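Racemase (Pseudovibrio sp. JE062, PDB 3MKC) is of unknown function but belongs to the mandelate racemase/muconate lactonizing enzyme family, pairing an enolase-type N-terminal domain with a C-terminal domain of the TIM-barrel clan. Local coordinates at residues I182-S187 and L213-D218; Y193-L198 and N227-L232; H282-D287 and N307-M312. All coordinates share one frame; numbering follows the deposited sequence.

All three contacts lie in the barrel-type C-terminal domain. Contacts 1 and 2 join the same two successive beta-alpha units, contact 1 through the loops that follow strands 175-179 and 207-211, contact 2 through helix 188-202 and the end of helix 219-228 with the residues that follow it. Their centres are about 16 Å apart and they touch where the rings of Trp-186 and Tyr-194 meet, with Trp-186 CZ3 3.4 Å from Tyr-194 CG. Contact 3 comes later in the chain and pairs two short parallel strands in a buried contact; its centre lies about 23 Å from that of either other contact, with nearest atoms about 6 Å from contact 1 and about 11 Å from contact 2.

Contact 1: I182-S187 and L213-D218; sequences IKADWS and LYRFTD
Arg-215 reaches from the loop after one barrel strand, 207-211, into the loop after its parallel neighbour, 175-179, so the contact ties together two successive beta-alpha loops of a TIM-type barrel. The tight part is its guanidinium edge, which faces three backbone carbonyls of loop 182-187. Arg-215 NH2 gives a short and almost straight bond to Ala-184 O (2.7 Å, 177° at the hydrogen); that oxygen lies in the guanidinium plane, although it receives the bond from above its own carbonyl plane. Arg-215 NH2 makes a weak second bond to Trp-186 O at 3.3 Å, and Arg-215 NH1 a weak one to Ile-182 O at 3.4 Å. Three carbonyls two residues apart thus converge on one cation. The side chain gets there with CG set between backbone N and carbonyl carbon (chi1 66°) and a bend at chi3, while Arg-215 CG rests over the centre of the Phe-216 ring. Ala-184 CB sits 3.6 Å above one face of the Trp-186 indole, toward its rim, and the indole packs in turn on helix 154-170. The looser side is apolar and nearer solvent: exposed Ile-182 meets the partly exposed Leu-213, the two side chains crossing at about a right angle. Here the closest approach is Ile-182 CG1 to Leu-213 CD1, 3.6 Å.

Contact 2: Y193-L198 and N227-L232; sequences YYLREL and NSIEDL
The guanidinium of Arg-196 and the carboxylate of Asp-231 meet end-on, their planes 30° apart. At the guanidinium edge, Asp-231 OD2 lies in the plane and accepts from Arg-196 NH1 through its syn lone pair (2.7 Å, 163° at the hydrogen). Asp-231 OD1 takes a more bent bond from Arg-196 NH2 at 2.8 Å; it is met on its syn side but is tilted from the guanidinium plane, so the two-nitrogen salt bridge is slightly twisted. Arg-196 NH2 also has a weak, strongly bent bond to Ser-228 O (2.8 Å), near the end of helix 219-228. Leu-232 lies over one guanidinium face, its CD2 3.7 Å from Arg-196 NH1. The arginine chain runs extended from CG to NE across this leucine, and Arg-196 CG is 3.8 Å from Leu-232 CD1. Asp-231 turns its carboxylate to the arginine by placing CG between backbone N and carbonyl carbon (chi1 58°). Deeper in, the salt bridge gives way to buried hydrocarbon: Leu-195 CD1 meets Ile-229 CD1 at 3.8 Å, and Leu-195 CB approaches Leu-232 CD1 at 4.0 Å. Leu-195, packed on Met-208 and Val-210 of strand 207-211 beneath, and a salt bridge toward the surface join helix 188-202 to the end of helix 219-228 as neighbours in the outer layer of a TIM-type barrel.

Contact 3: H282-D287 and N307-M312; sequences HLLQSD and NNVQVM
Leu-283 and Leu-284 pair in parallel with Gln-310 and Val-311, the two strands of a beta-alpha-beta unit whose connection is helix 293-306. Leu-284 bonds on both sides of Val-311: its N donates to Gln-310 O at 2.9 Å, in the carbonyl plane, and its O accepts from Met-312 N at 3.1 Å. One step earlier, Gln-310 N donates to His-282 O, also at 2.9 Å. Waters extend the pairing at both ends. One donates to both His-282 O and Asn-308 O; the other donates to Met-312 O and takes a weak bond from Gln-285 NE2, which also has a weak bond to Glu-238. On the face carrying Leu-283 and Gln-310, Leu-283 CG stands anti to its own backbone N (chi1 -169°), and its two methyls spread over Met-312, present as selenomethionine. Leu-283 CD1 lies 4.0 Å from Met-312 SE and Leu-283 CD2 4.0 Å from Met-312 CB, the side chains crossing at about a right angle. Leu-283 CD1 also borders Gln-310 OE1 at 3.6 Å, an oxygen hydrogen-bonded to Tyr-235 OH. Phe-236 of strand 236-238 packs against both Leu-283 and Met-312. On the face of Leu-284 and Val-311 the surroundings are helices. Leu-284 CG touches Val-309 CG1 at 3.8 Å, again nearly crosswise; Leu-284 reaches Ile-300 of the connecting helix and Trp-275 of helix 268-277, and Val-311 packs on Thr-301 and Ala-304. The connecting helix closes in a Schellman motif with Asn-308, at positive phi, as C-prime residue. One strand face packed by helices, the other by Phe-236 and loop residues, is the layering of a beta/alpha barrel, here the C-terminal domain of an enolase-superfamily protein.

Contact 1: I182-S187 and L213-D218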
# COMPACT_ATOMS: atom_id res chain seq x y z
N ILE A 182 7.09 14.61 -12.27
CA ILE A 182 8.23 13.94 -12.90
C ILE A 182 8.94 14.73 -13.99
O ILE A 182 10.11 15.09 -13.85
CB ILE A 182 7.79 12.60 -13.51
CG1 ILE A 182 7.14 11.73 -12.44
CG2 ILE A 182 8.98 11.89 -14.13
CD1 ILE A 182 6.71 10.36 -12.92
N LYS A 183 8.23 15.00 -15.09
CA LYS A 183 8.81 15.73 -16.20
C LYS A 183 8.94 17.23 -15.97
O LYS A 183 8.94 18.02 -16.91
CB LYS A 183 8.01 15.46 -17.47
CG LYS A 183 7.99 14.00 -17.89
CD LYS A 183 7.21 13.82 -19.18
CE LYS A 183 7.21 12.38 -19.67
NZ LYS A 183 6.39 12.23 -20.91
N ALA A 184 9.03 17.63 -14.70
CA ALA A 184 9.19 19.04 -14.38
C ALA A 184 10.69 19.30 -14.40
O ALA A 184 11.45 18.55 -13.78
CB ALA A 184 8.61 19.34 -13.00
N ASP A 185 11.13 20.33 -15.10
CA ASP A 185 12.56 20.64 -15.18
C ASP A 185 13.03 21.59 -14.10
O ASP A 185 14.11 22.17 -14.21
CB ASP A 185 12.90 21.24 -16.54
CG ASP A 185 12.13 22.52 -16.81
OD1 ASP A 185 11.87 23.28 -15.85
OD2 ASP A 185 11.79 22.77 -17.99
N TRP A 186 12.22 21.77 -13.05
CA TRP A 186 12.59 22.68 -11.97
C TRP A 186 13.93 22.32 -11.35
O TRP A 186 14.23 21.15 -11.13
CB TRP A 186 11.51 22.69 -10.88
CG TRP A 186 10.09 22.73 -11.39
CD1 TRP A 186 9.67 23.15 -12.62
CD2 TRP A 186 8.91 22.36 -10.66
NE1 TRP A 186 8.30 23.06 -12.70
CE2 TRP A 186 7.80 22.58 -11.52
CE3 TRP A 186 8.67 21.87 -9.37
CZ2 TRP A 186 6.48 22.32 -11.13
CZ3 TRP A 186 7.35 21.61 -8.98
CH2 TRP A 186 6.28 21.84 -9.86
N SER A 187 14.74 23.34 -11.06
CA SER A 187 16.04 23.12 -10.43
C SER A 187 15.71 22.79 -8.98
O SER A 187 14.55 22.89 -8.58
CB SER A 187 16.89 24.40 -10.48
OG SER A 187 16.32 25.43 -9.70
N LEU A 213 9.36 11.60 -6.45
CA LEU A 213 9.28 10.73 -7.62
C LEU A 213 10.59 10.35 -8.29
O LEU A 213 10.69 10.34 -9.52
CB LEU A 213 8.33 11.35 -8.65
CG LEU A 213 6.85 11.29 -8.25
CD1 LEU A 213 6.03 12.27 -9.10
CD2 LEU A 213 6.35 9.86 -8.41
N TYR A 214 11.60 10.05 -7.48
CA TYR A 214 12.88 9.60 -8.00
C TYR A 214 13.55 10.52 -9.01
O TYR A 214 14.16 10.06 -9.97
CB TYR A 214 12.69 8.21 -8.62
CG TYR A 214 12.02 7.23 -7.69
CD1 TYR A 214 12.71 6.70 -6.60
CD2 TYR A 214 10.68 6.86 -7.86
CE1 TYR A 214 12.09 5.84 -5.71
CE2 TYR A 214 10.05 6.00 -6.97
CZ TYR A 214 10.76 5.49 -5.89
OH TYR A 214 10.16 4.65 -4.99
N ARG A 215 13.48 11.83 -8.78
CA ARG A 215 14.09 12.76 -9.73
C ARG A 215 15.57 13.00 -9.45
O ARG A 215 16.24 13.64 -10.25
CB ARG A 215 13.34 14.09 -9.72
CG ARG A 215 13.44 14.86 -8.43
CD ARG A 215 12.51 16.08 -8.39
NE ARG A 215 12.85 17.13 -9.36
CZ ARG A 215 12.29 17.25 -10.57
NH1 ARG A 215 11.38 16.38 -10.97
NH2 ARG A 215 12.64 18.25 -11.36
N PHE A 216 16.09 12.48 -8.33
CA PHE A 216 17.50 12.69 -7.97
C PHE A 216 18.36 11.42 -7.98
O PHE A 216 17.85 10.31 -7.87
CB PHE A 216 17.58 13.33 -6.59
CG PHE A 216 16.91 14.66 -6.49
CD1 PHE A 216 17.36 15.74 -7.25
CD2 PHE A 216 15.85 14.85 -5.62
CE1 PHE A 216 16.75 17.00 -7.14
CE2 PHE A 216 15.23 16.10 -5.50
CZ PHE A 216 15.69 17.17 -6.27
N THR A 217 19.68 11.60 -8.07
CA THR A 217 20.61 10.48 -8.07
C THR A 217 21.83 10.75 -7.19
O THR A 217 22.56 9.82 -6.82
CB THR A 217 21.13 10.16 -9.49
OG1 THR A 217 21.78 11.31 -10.04
CG2 THR A 217 19.98 9.75 -10.40
N ASP A 218 22.05 12.02 -6.86
CA ASP A 218 23.18 12.43 -6.02
C ASP A 218 22.70 12.80 -4.62
O ASP A 218 22.00 13.79 -4.45
CB ASP A 218 23.89 13.62 -6.68
CG ASP A 218 25.02 14.17 -5.84
OD1 ASP A 218 25.59 13.42 -5.02
OD2 ASP A 218 25.36 15.37 -6.00

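Contact 2: Y193-L198 and N227-L232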
# COMPACT_ATOMS: atom_id res chain seq x y z
N TYR A 193 11.29 26.26 -3.54
CA TYR A 193 10.32 27.35 -3.65
C TYR A 193 8.92 26.76 -3.68
O TYR A 193 8.03 27.18 -2.94
CB TYR A 193 10.57 28.14 -4.94
CG TYR A 193 9.44 29.07 -5.30
CD1 TYR A 193 9.20 30.23 -4.56
CD2 TYR A 193 8.57 28.77 -6.35
CE1 TYR A 193 8.13 31.07 -4.86
CE2 TYR A 193 7.49 29.60 -6.65
CZ TYR A 193 7.28 30.74 -5.90
OH TYR A 193 6.21 31.56 -6.18
N TYR A 194 8.76 25.76 -4.54
CA TYR A 194 7.50 25.05 -4.72
C TYR A 194 6.93 24.54 -3.40
O TYR A 194 5.78 24.83 -3.05
CB TYR A 194 7.76 23.87 -5.67
CG TYR A 194 6.62 22.92 -5.89
CD1 TYR A 194 5.45 23.33 -6.51
CD2 TYR A 194 6.74 21.57 -5.54
CE1 TYR A 194 4.42 22.43 -6.79
CE2 TYR A 194 5.72 20.67 -5.81
CZ TYR A 194 4.57 21.10 -6.44
OH TYR A 194 3.58 20.19 -6.72
N LEU A 195 7.73 23.78 -2.67
CA LEU A 195 7.28 23.22 -1.41
C LEU A 195 6.99 24.31 -0.39
O LEU A 195 6.14 24.15 0.46
CB LEU A 195 8.34 22.24 -0.88
CG LEU A 195 8.60 21.06 -1.81
CD1 LEU A 195 9.67 20.15 -1.21
CD2 LEU A 195 7.31 20.28 -2.04
N ARG A 196 7.71 25.42 -0.49
CA ARG A 196 7.47 26.52 0.44
C ARG A 196 6.11 27.14 0.16
O ARG A 196 5.40 27.54 1.08
CB ARG A 196 8.57 27.57 0.31
CG ARG A 196 9.85 27.18 1.02
CD ARG A 196 10.98 28.16 0.74
NE ARG A 196 12.15 27.83 1.55
CZ ARG A 196 12.15 27.84 2.87
NH1 ARG A 196 11.04 28.17 3.53
NH2 ARG A 196 13.23 27.50 3.55
N GLU A 197 5.75 27.21 -1.12
CA GLU A 197 4.46 27.79 -1.49
C GLU A 197 3.31 26.89 -1.09
O GLU A 197 2.29 27.36 -0.60
CB GLU A 197 4.41 28.06 -3.00
CG GLU A 197 5.42 29.10 -3.45
CD GLU A 197 5.27 30.42 -2.72
OE1 GLU A 197 4.22 31.08 -2.89
OE2 GLU A 197 6.19 30.79 -1.96
N LEU A 198 3.48 25.58 -1.28
CA LEU A 198 2.44 24.64 -0.93
C LEU A 198 2.24 24.60 0.58
O LEU A 198 1.11 24.51 1.06
CB LEU A 198 2.78 23.24 -1.45
CG LEU A 198 2.86 23.11 -2.97
CD1 LEU A 198 3.08 21.65 -3.35
CD2 LEU A 198 1.56 23.62 -3.59
N ASN A 227 17.99 20.11 3.56
CA ASN A 227 18.46 20.94 4.66
C ASN A 227 17.94 22.37 4.57
O ASN A 227 17.70 23.00 5.59
CB ASN A 227 20.00 20.93 4.71
CG ASN A 227 20.55 19.64 5.28
OD1 ASN A 227 19.88 18.97 6.07
ND2 ASN A 227 21.77 19.29 4.89
N SER A 228 17.74 22.86 3.35
CA SER A 228 17.27 24.24 3.18
C SER A 228 15.78 24.44 3.46
O SER A 228 15.32 25.57 3.59
CB SER A 228 17.58 24.73 1.76
OG SER A 228 16.73 24.12 0.81
N ILE A 229 15.03 23.35 3.56
CA ILE A 229 13.60 23.46 3.83
C ILE A 229 13.22 22.84 5.17
O ILE A 229 12.09 22.41 5.38
CB ILE A 229 12.75 22.82 2.72
CG1 ILE A 229 13.08 21.33 2.60
CG2 ILE A 229 13.00 23.54 1.40
CD1 ILE A 229 12.23 20.61 1.57
N GLU A 230 14.19 22.81 6.08
CA GLU A 230 13.98 22.26 7.40
C GLU A 230 12.86 23.04 8.11
O GLU A 230 12.06 22.46 8.85
CB GLU A 230 15.28 22.34 8.20
CG GLU A 230 15.31 21.47 9.45
CD GLU A 230 16.67 21.46 10.13
OE1 GLU A 230 17.64 20.93 9.54
OE2 GLU A 230 16.77 21.98 11.26
N ASP A 231 12.81 24.34 7.87
CA ASP A 231 11.79 25.19 8.50
C ASP A 231 10.36 24.81 8.11
O ASP A 231 9.41 25.13 8.84
CB ASP A 231 12.05 26.66 8.16
CG ASP A 231 12.07 26.91 6.67
OD1 ASP A 231 12.84 26.22 5.96
OD2 ASP A 231 11.32 27.79 6.21
N LEU A 232 10.19 24.14 6.97
CA LEU A 232 8.87 23.73 6.52
C LEU A 232 8.33 22.59 7.39
O LEU A 232 7.15 22.25 7.33
CB LEU A 232 8.91 23.28 5.06
CG LEU A 232 9.31 24.37 4.06
CD1 LEU A 232 9.19 23.83 2.65
CD2 LEU A 232 8.43 25.60 4.24

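Contact 3: H282-D287 and N307-M312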
# COMPACT_ATOMS: atom_id res chain seq x y z
N HIS A 282 13.93 6.01 7.92
CA HIS A 282 13.03 6.22 9.06
C HIS A 282 11.69 5.58 8.83
O HIS A 282 10.95 5.34 9.78
CB HIS A 282 12.71 7.71 9.28
CG HIS A 282 13.89 8.58 9.54
ND1 HIS A 282 14.76 8.97 8.54
CD2 HIS A 282 14.30 9.22 10.66
CE1 HIS A 282 15.65 9.81 9.03
NE2 HIS A 282 15.39 9.98 10.32
N LEU A 283 11.36 5.32 7.58
CA LEU A 283 10.04 4.80 7.26
C LEU A 283 10.05 3.91 6.03
O LEU A 283 10.71 4.21 5.04
CB LEU A 283 9.12 6.01 7.05
CG LEU A 283 7.60 5.88 6.94
CD1 LEU A 283 6.96 7.19 7.41
CD2 LEU A 283 7.21 5.55 5.51
N LEU A 284 9.30 2.81 6.11
CA LEU A 284 9.19 1.85 5.01
C LEU A 284 7.82 1.97 4.35
O LEU A 284 6.81 2.13 5.03
CB LEU A 284 9.36 0.43 5.54
CG LEU A 284 10.72 0.11 6.17
CD1 LEU A 284 10.63 -1.25 6.84
CD2 LEU A 284 11.81 0.11 5.09
N GLN A 285 7.79 1.85 3.03
CA GLN A 285 6.55 1.96 2.29
C GLN A 285 6.15 0.71 1.50
O GLN A 285 5.43 0.80 0.50
CB GLN A 285 6.63 3.18 1.36
CG GLN A 285 6.95 4.46 2.12
CD GLN A 285 7.08 5.68 1.22
OE1 GLN A 285 7.80 5.66 0.23
NE2 GLN A 285 6.39 6.76 1.58
N SER A 286 6.62 -0.45 1.96
CA SER A 286 6.29 -1.72 1.31
C SER A 286 4.78 -1.77 1.06
O SER A 286 3.98 -1.49 1.95
CB SER A 286 6.72 -2.88 2.21
OG SER A 286 8.09 -2.73 2.56
N ASP A 287 4.41 -2.15 -0.16
CA ASP A 287 3.00 -2.17 -0.59
C ASP A 287 2.22 -3.46 -0.30
O ASP A 287 2.73 -4.56 -0.47
CB ASP A 287 2.96 -1.88 -2.09
CG ASP A 287 1.58 -1.53 -2.60
OD1 ASP A 287 0.59 -2.15 -2.17
OD2 ASP A 287 1.49 -0.62 -3.45
N ASN A 307 13.25 -1.70 15.42
CA ASN A 307 14.35 -0.88 14.91
C ASN A 307 14.02 0.61 14.82
O ASN A 307 14.73 1.37 14.16
CB ASN A 307 14.79 -1.41 13.54
CG ASN A 307 15.53 -2.73 13.63
OD1 ASN A 307 16.73 -2.76 13.93
ND2 ASN A 307 14.83 -3.83 13.39
N ASN A 308 12.94 1.03 15.48
CA ASN A 308 12.52 2.43 15.48
C ASN A 308 12.24 2.97 14.08
O ASN A 308 12.59 4.11 13.76
CB ASN A 308 13.58 3.30 16.16
CG ASN A 308 13.87 2.84 17.57
OD1 ASN A 308 13.03 2.97 18.47
ND2 ASN A 308 15.06 2.29 17.78
N VAL A 309 11.59 2.15 13.28
CA VAL A 309 11.24 2.51 11.91
C VAL A 309 9.72 2.45 11.74
O VAL A 309 9.09 1.46 12.10
CB VAL A 309 11.91 1.54 10.92
CG1 VAL A 309 11.39 1.77 9.51
CG2 VAL A 309 13.42 1.74 10.96
N GLN A 310 9.15 3.52 11.19
CA GLN A 310 7.71 3.57 10.96
C GLN A 310 7.37 2.87 9.66
O GLN A 310 8.21 2.77 8.77
CB GLN A 310 7.24 5.02 10.84
CG GLN A 310 7.55 5.88 12.04
CD GLN A 310 6.81 7.21 11.98
OE1 GLN A 310 6.56 7.75 10.90
NE2 GLN A 310 6.47 7.75 13.14
N VAL A 311 6.13 2.40 9.56
CA VAL A 311 5.69 1.77 8.33
C VAL A 311 4.37 2.39 7.91
O VAL A 311 3.43 2.47 8.70
CB VAL A 311 5.47 0.26 8.48
CG1 VAL A 311 5.01 -0.34 7.15
CG2 VAL A 311 6.77 -0.41 8.93
N MSE A 312 4.33 2.87 6.68
CA MSE A 312 3.13 3.46 6.09
C MSE A 312 3.12 2.81 4.72
O MSE A 312 3.72 3.32 3.78
CB MSE A 312 3.26 4.98 5.96
CG MSE A 312 3.21 5.72 7.28
SE MSE A 312 3.04 7.62 7.07
CE MSE A 312 3.24 8.09 8.90
O HOH W 1 11.49 6.41 12.47
O HOH W 2 3.57 5.92 2.62